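Local coordinates for 3-hydroxyacyl-CoA dehydrogenase (Archaeoglobus fulgidus, PDB 1ZEJ), which probably acts as an NAD-dependent dehydrogenase of the 3-hydroxyacyl-CoA dehydrogenase family, possibly with L-gulonate as a substrate, at residues 158-161 with 166-169; 48-53 with 62-67. All coordinates share one frame; numbering follows the deposited sequence.

Overall arrangement
Contact 2 comes first along the chain and closes before contact 1 begins. Their centres lie about 26 Å apart, and their nearest atoms about 12 Å apart. Both lie in the NAD-binding part of the chain and reach the same mixed beta-sheet, at its two outermost strands within the chain. Contact 2 packs helix 44-53 on strand 62-65. Contact 1 packs helix 150-162 beside strand 166-171. Each is the helix-to-second-strand step of a beta-alpha-beta unit. Contact 2 lies near the predicted NAD site, and the second subunit does not touch its segments. Contact 1 is touched by the second subunit of the homodimer.

Contact 1: 158-161 with 166-169; sequences GFLR and EVVV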
ATOM      1  N   GLY A 158      11.150 -24.030  -3.325  1.00 30.44           N
ATOM      2  CA  GLY A 158      12.138 -24.480  -2.344  1.00 30.87           C
ATOM      3  C   GLY A 158      13.497 -23.812  -2.574  1.00 30.14           C
ATOM      4  O   GLY A 158      14.096 -23.291  -1.647  1.00 30.60           O
ATOM      5  N   PHE A 159      13.955 -23.800  -3.817  1.00 29.84           N
ATOM      6  CA  PHE A 159      15.189 -23.102  -4.189  1.00 28.94           C
ATOM      7  C   PHE A 159      15.156 -21.648  -3.720  1.00 28.16           C
ATOM      8  O   PHE A 159      16.075 -21.147  -3.072  1.00 27.81           O
ATOM      9  CB  PHE A 159      15.363 -23.151  -5.707  1.00 29.43           C
ATOM     10  CG  PHE A 159      16.485 -22.287  -6.221  1.00 29.39           C
ATOM     11  CD1 PHE A 159      17.806 -22.688  -6.099  1.00 33.69           C
ATOM     12  CD2 PHE A 159      16.227 -21.075  -6.808  1.00 32.34           C
ATOM     13  CE1 PHE A 159      18.844 -21.871  -6.567  1.00 34.11           C
ATOM     14  CE2 PHE A 159      17.263 -20.270  -7.279  1.00 32.12           C
ATOM     15  CZ  PHE A 159      18.549 -20.672  -7.165  1.00 32.55           C
ATOM     16  N   LEU A 160      14.091 -20.942  -4.068  1.00 28.35           N
ATOM     17  CA  LEU A 160      14.010 -19.527  -3.710  1.00 28.39           C
ATOM     18  C   LEU A 160      13.909 -19.323  -2.196  1.00 28.96           C
ATOM     19  O   LEU A 160      14.534 -18.425  -1.657  1.00 29.07           O
ATOM     20  CB  LEU A 160      12.829 -18.873  -4.411  1.00 28.25           C
ATOM     21  CG  LEU A 160      12.941 -18.749  -5.917  1.00 27.41           C
ATOM     22  CD1 LEU A 160      11.631 -18.291  -6.498  1.00 29.34           C
ATOM     23  CD2 LEU A 160      13.999 -17.773  -6.223  1.00 31.69           C
ATOM     24  N   ARG A 161      13.143 -20.163  -1.521  1.00 31.60           N
ATOM     25  CA  ARG A 161      12.990 -20.041  -0.062  1.00 33.70           C
ATOM     26  C   ARG A 161      14.344 -20.269   0.614  1.00 32.73           C
ATOM     27  O   ARG A 161      14.753 -19.522   1.516  1.00 32.85           O
ATOM     28  CB  ARG A 161      11.944 -21.031   0.478  1.00 34.00           C
ATOM     29  CG  ARG A 161      10.501 -20.610   0.203  1.00 37.58           C
ATOM     30  CD  ARG A 161       9.494 -21.227   1.123  1.00 39.18           C
ATOM     31  NE  ARG A 161       8.115 -20.821   0.795  1.00 43.71           N
ATOM     32  CZ  ARG A 161       7.587 -19.595   0.993  1.00 48.06           C
ATOM     33  NH1 ARG A 161       8.311 -18.553   1.490  1.00 46.10           N
ATOM     34  NH2 ARG A 161       6.308 -19.404   0.656  1.00 48.84           N
ATOM     35  N   GLU A 166      11.222 -14.413   0.223  1.00 28.32           N
ATOM     36  CA  GLU A 166       9.833 -14.596   0.574  1.00 28.13           C
ATOM     37  C   GLU A 166       9.077 -14.894  -0.724  1.00 27.80           C
ATOM     38  O   GLU A 166       9.028 -14.075  -1.656  1.00 28.72           O
ATOM     39  CB  GLU A 166       9.252 -13.353   1.243  1.00 28.36           C
ATOM     40  CG  GLU A 166       9.793 -13.096   2.646  1.00 31.26           C
ATOM     41  CD  GLU A 166       9.263 -14.123   3.664  1.00 33.98           C
ATOM     42  OE1 GLU A 166       8.195 -14.728   3.455  1.00 37.08           O
ATOM     43  OE2 GLU A 166       9.924 -14.307   4.681  1.00 40.48           O
ATOM     44  N   VAL A 167       8.522 -16.081  -0.826  1.00 27.39           N
ATOM     45  CA  VAL A 167       7.972 -16.524  -2.106  1.00 27.29           C
ATOM     46  C   VAL A 167       6.450 -16.538  -2.064  1.00 28.16           C
ATOM     47  O   VAL A 167       5.856 -17.053  -1.121  1.00 28.48           O
ATOM     48  CB  VAL A 167       8.461 -17.945  -2.505  1.00 27.81           C
ATOM     49  CG1 VAL A 167       7.760 -18.410  -3.792  1.00 29.79           C
ATOM     50  CG2 VAL A 167       9.918 -17.971  -2.673  1.00 30.11           C
ATOM     51  N   VAL A 168       5.829 -15.971  -3.097  1.00 27.20           N
ATOM     52  CA  VAL A 168       4.401 -16.078  -3.310  1.00 27.45           C
ATOM     53  C   VAL A 168       4.169 -16.685  -4.704  1.00 27.45           C
ATOM     54  O   VAL A 168       4.747 -16.213  -5.689  1.00 25.37           O
ATOM     55  CB  VAL A 168       3.688 -14.690  -3.225  1.00 27.13           C
ATOM     56  CG1 VAL A 168       2.217 -14.815  -3.542  1.00 28.52           C
ATOM     57  CG2 VAL A 168       3.827 -14.088  -1.838  1.00 28.52           C
ATOM     58  N   VAL A 169       3.340 -17.738  -4.758  1.00 26.82           N
ATOM     59  CA  VAL A 169       3.007 -18.414  -6.015  1.00 27.77           C
ATOM     60  C   VAL A 169       1.677 -17.895  -6.509  1.00 28.61           C
ATOM     61  O   VAL A 169       0.730 -17.880  -5.729  1.00 28.59           O
ATOM     62  CB  VAL A 169       2.923 -19.948  -5.815  1.00 28.55           C
ATOM     63  CG1 VAL A 169       2.648 -20.619  -7.156  1.00 30.95           C
ATOM     64  CG2 VAL A 169       4.205 -20.508  -5.220  1.00 29.43           C
TER
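Arg161 sets CG beside its backbone N, with chi1 -76°. The chain then stays straight through CD and turns at the CD-NE bond, chi4 -71°. This brings its guanidinium over Val167. Val167 in turn, with chi1 175°, sets CG1 anti to its backbone N and CG2 beside that N, where CG2 meets the helix. The contact closes a beta-alpha-beta unit of the NAD-binding fold, where helix 150-162 returns to the beta-sheet as strand 166-171, parallel to strand 139-144. Val167 points toward the helix, and its CG2 branch does most of the apolar touching. It meets Leu160 CB at 3.5 Å and Arg161 CG at 3.9 Å. The rest of Leu160 packs on Val140 and Ile142 of strand 139-144 and on Val128 and Trp130 of strand 125-130. Leu160 and Val167, both buried, join the helix to the beta-sheet here.

The polar end of Arg161 lies beside the dimer interface. Val167 CB stands over the middle of the guanidinium, 3.9 Å from its plane. Arg161 NH2 also makes a salt bridge to Glu157 OE2, one helical turn back, which probably helps to hold the group's rotation. Glu166 OE1 lies near the guanidinium plane at its edge, but its distance of 4.3 Å from Arg161 NH1 is too long for a salt bridge. Instead, Glu166 OE1 pairs with Arg202 of the second subunit. The same Arg202 hydrogen-bonds to Val167 O, so the start of strand 166-171 is part of the dimer interface. Arg161 NH2 comes to 3.0 Å from Val167 O.

Contact 2: 48-53 with 62-67; sequences EAAREQ and IEFTTT
Helix 44-53 packs on edge strand 62-65 through Ala50, Arg51 and Phe64. Phe64 points toward the helix, with CG beside its backbone N (chi1 -57°). Arg51 CB lies over one face of the Phe64 ring in a CH-pi contact, 4.2 Å from the ring centroid and 28° off the normal. The closest approach is to Phe64 CZ, 3.7 Å from Arg51 CB. On the opposite face, Ile62 CG2 sits 3.8 Å from the plane of the Phe64 ring, displaced to one side of it. Ala50 CB meets the ring edge, 4.3 Å from Phe64 CE2.

The two segments belong to the beta-alpha-beta unit 36-40, 44-53, 62-65 of the Rossmann-type NAD-binding fold. Leu39 of the first strand touches both Ala50 and Phe64. The Ala50 side chain is about 4 Å from that of Ala20, a predicted NAD-binding residue.

Arg51 stays straight through CD and crosses Phe64 at about a right angle. Its guanidinium plane is tilted 53° from the ring, with Arg51 NH1 3.8 Å from Phe64 CE1. A water in the ring plane at the edge donates to Ile62 O at 2.7 Å and accepts a weak bond from Arg51 NH1 at 3.0 Å.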
ATOM      1  N   GLU A  48      31.235  -7.824 -19.589  1.00 35.30           N
ATOM      2  CA  GLU A  48      32.278  -7.032 -18.920  1.00 36.52           C
ATOM      3  C   GLU A  48      31.681  -5.965 -18.000  1.00 36.36           C
ATOM      4  O   GLU A  48      32.163  -5.757 -16.890  1.00 37.10           O
ATOM      5  CB  GLU A  48      33.279  -6.417 -19.916  1.00 37.02           C
ATOM      6  CG  GLU A  48      34.203  -7.475 -20.569  1.00 38.99           C
ATOM      7  CD  GLU A  48      35.318  -6.869 -21.392  1.00 40.52           C
ATOM      8  OE1 GLU A  48      35.479  -5.622 -21.351  1.00 46.74           O
ATOM      9  OE2 GLU A  48      36.038  -7.641 -22.077  1.00 46.38           O
ATOM     10  N   ALA A  49      30.626  -5.306 -18.447  1.00 35.95           N
ATOM     11  CA  ALA A  49      29.956  -4.314 -17.620  1.00 35.51           C
ATOM     12  C   ALA A  49      29.361  -5.000 -16.400  1.00 34.81           C
ATOM     13  O   ALA A  49      29.460  -4.494 -15.307  1.00 34.55           O
ATOM     14  CB  ALA A  49      28.880  -3.572 -18.406  1.00 35.53           C
ATOM     15  N   ALA A  50      28.772  -6.177 -16.581  1.00 33.53           N
ATOM     16  CA  ALA A  50      28.201  -6.919 -15.469  1.00 33.23           C
ATOM     17  C   ALA A  50      29.263  -7.264 -14.432  1.00 33.24           C
ATOM     18  O   ALA A  50      29.044  -7.125 -13.231  1.00 31.95           O
ATOM     19  CB  ALA A  50      27.496  -8.235 -15.984  1.00 33.46           C
ATOM     20  N   ARG A  51      30.414  -7.717 -14.906  1.00 33.57           N
ATOM     21  CA  ARG A  51      31.453  -8.223 -14.036  1.00 35.83           C
ATOM     22  C   ARG A  51      31.959  -7.144 -13.077  1.00 36.55           C
ATOM     23  O   ARG A  51      32.271  -7.425 -11.912  1.00 36.20           O
ATOM     24  CB  ARG A  51      32.627  -8.751 -14.853  1.00 35.40           C
ATOM     25  CG  ARG A  51      33.807  -9.151 -13.978  1.00 38.56           C
ATOM     26  CD  ARG A  51      34.898  -9.949 -14.736  1.00 40.35           C
ATOM     27  NE  ARG A  51      35.974 -10.293 -13.787  1.00 45.39           N
ATOM     28  CZ  ARG A  51      36.291 -11.528 -13.376  1.00 45.61           C
ATOM     29  NH1 ARG A  51      35.678 -12.600 -13.863  1.00 45.08           N
ATOM     30  NH2 ARG A  51      37.278 -11.688 -12.488  1.00 45.43           N
ATOM     31  N   GLU A  52      32.072  -5.927 -13.600  1.00 37.48           N
ATOM     32  CA  GLU A  52      32.532  -4.800 -12.807  1.00 38.61           C
ATOM     33  C   GLU A  52      31.459  -4.285 -11.851  1.00 37.94           C
ATOM     34  O   GLU A  52      31.770  -3.550 -10.957  1.00 37.73           O
ATOM     35  CB  GLU A  52      33.101  -3.702 -13.705  1.00 39.04           C
ATOM     36  CG  GLU A  52      32.116  -3.017 -14.637  1.00 41.52           C
ATOM     37  CD  GLU A  52      32.793  -2.007 -15.566  1.00 41.44           C
ATOM     38  OE1 GLU A  52      34.043  -1.939 -15.582  1.00 45.96           O
ATOM     39  OE2 GLU A  52      32.064  -1.284 -16.292  1.00 46.58           O
ATOM     40  N   GLN A  53      30.200  -4.701 -12.006  1.00 37.65           N
ATOM     41  CA  GLN A  53      29.160  -4.339 -11.031  1.00 37.86           C
ATOM     42  C   GLN A  53      28.914  -5.435  -9.980  1.00 37.29           C
ATOM     43  O   GLN A  53      28.125  -5.247  -9.055  1.00 37.50           O
ATOM     44  CB  GLN A  53      27.837  -4.022 -11.747  1.00 38.88           C
ATOM     45  CG  GLN A  53      27.916  -2.865 -12.726  1.00 41.53           C
ATOM     46  CD  GLN A  53      28.050  -1.531 -12.027  1.00 45.56           C
ATOM     47  OE1 GLN A  53      29.074  -0.852 -12.139  1.00 49.87           O
ATOM     48  NE2 GLN A  53      27.018  -1.152 -11.284  1.00 49.62           N
ATOM     49  N   ILE A  62      30.756 -17.122 -10.236  1.00 29.50           N
ATOM     50  CA  ILE A  62      30.053 -16.733 -11.476  1.00 29.09           C
ATOM     51  C   ILE A  62      30.966 -16.931 -12.690  1.00 29.64           C
ATOM     52  O   ILE A  62      32.081 -16.404 -12.683  1.00 29.56           O
ATOM     53  CB  ILE A  62      29.556 -15.260 -11.413  1.00 29.29           C
ATOM     54  CG1 ILE A  62      28.565 -15.053 -10.260  1.00 28.23           C
ATOM     55  CG2 ILE A  62      28.811 -14.881 -12.712  1.00 29.34           C
ATOM     56  CD1 ILE A  62      28.361 -13.591  -9.843  1.00 30.20           C
ATOM     57  N   GLU A  63      30.505 -17.694 -13.695  1.00 29.51           N
ATOM     58  CA  GLU A  63      31.198 -17.830 -14.981  1.00 29.69           C
ATOM     59  C   GLU A  63      30.463 -16.905 -15.932  1.00 28.45           C
ATOM     60  O   GLU A  63      29.231 -16.885 -15.945  1.00 28.70           O
ATOM     61  CB  GLU A  63      31.187 -19.266 -15.499  1.00 29.76           C
ATOM     62  CG  GLU A  63      31.654 -19.402 -16.979  1.00 31.16           C
ATOM     63  CD  GLU A  63      31.709 -20.854 -17.464  1.00 33.20           C
ATOM     64  OE1 GLU A  63      31.556 -21.768 -16.625  1.00 36.47           O
ATOM     65  OE2 GLU A  63      31.927 -21.066 -18.677  1.00 33.60           O
ATOM     66  N   PHE A  64      31.208 -16.109 -16.683  1.00 26.40           N
ATOM     67  CA  PHE A  64      30.623 -15.278 -17.719  1.00 25.88           C
ATOM     68  C   PHE A  64      30.865 -15.956 -19.071  1.00 25.92           C
ATOM     69  O   PHE A  64      31.991 -16.383 -19.359  1.00 26.51           O
ATOM     70  CB  PHE A  64      31.243 -13.901 -17.693  1.00 26.99           C
ATOM     71  CG  PHE A  64      31.103 -13.205 -16.361  1.00 26.83           C
ATOM     72  CD1 PHE A  64      32.006 -13.458 -15.334  1.00 31.30           C
ATOM     73  CD2 PHE A  64      30.106 -12.278 -16.155  1.00 29.73           C
ATOM     74  CE1 PHE A  64      31.875 -12.835 -14.097  1.00 30.03           C
ATOM     75  CE2 PHE A  64      29.997 -11.622 -14.921  1.00 28.64           C
ATOM     76  CZ  PHE A  64      30.884 -11.928 -13.913  1.00 28.44           C
ATOM     77  N   THR A  65      29.843 -16.026 -19.914  1.00 24.70           N
ATOM     78  CA  THR A  65      29.998 -16.685 -21.212  1.00 24.74           C
ATOM     79  C   THR A  65      29.046 -16.136 -22.253  1.00 25.14           C
ATOM     80  O   THR A  65      28.003 -15.580 -21.923  1.00 23.53           O
ATOM     81  CB  THR A  65      29.717 -18.190 -21.034  1.00 25.17           C
ATOM     82  OG1 THR A  65      29.889 -18.882 -22.265  1.00 27.57           O
ATOM     83  CG2 THR A  65      28.323 -18.446 -20.527  1.00 24.46           C
ATOM     84  N   THR A  66      29.369 -16.375 -23.521  1.00 25.16           N
ATOM     85  CA  THR A  66      28.452 -16.029 -24.587  1.00 25.56           C
ATOM     86  C   THR A  66      27.722 -17.218 -25.162  1.00 26.33           C
ATOM     87  O   THR A  66      26.839 -17.021 -26.004  1.00 25.53           O
ATOM     88  CB  THR A  66      29.192 -15.349 -25.755  1.00 26.10           C
ATOM     89  OG1 THR A  66      30.291 -16.181 -26.180  1.00 24.68           O
ATOM     90  CG2 THR A  66      29.760 -14.005 -25.314  1.00 27.36           C
ATOM     91  N   THR A  67      28.044 -18.435 -24.702  1.00 25.70           N
ATOM     92  CA  THR A  67      27.463 -19.649 -25.265  1.00 25.87           C
ATOM     93  C   THR A  67      26.653 -20.482 -24.237  1.00 26.19           C
ATOM     94  O   THR A  67      26.614 -20.175 -23.035  1.00 26.16           O
ATOM     95  CB  THR A  67      28.591 -20.493 -25.946  1.00 26.13           C
ATOM     96  OG1 THR A  67      29.667 -20.678 -25.028  1.00 27.17           O
ATOM     97  CG2 THR A  67      29.105 -19.748 -27.163  1.00 25.43           C
TER
HETATM   98  O   HOH W   1      34.326 -14.960 -12.651  1.00 43.19           O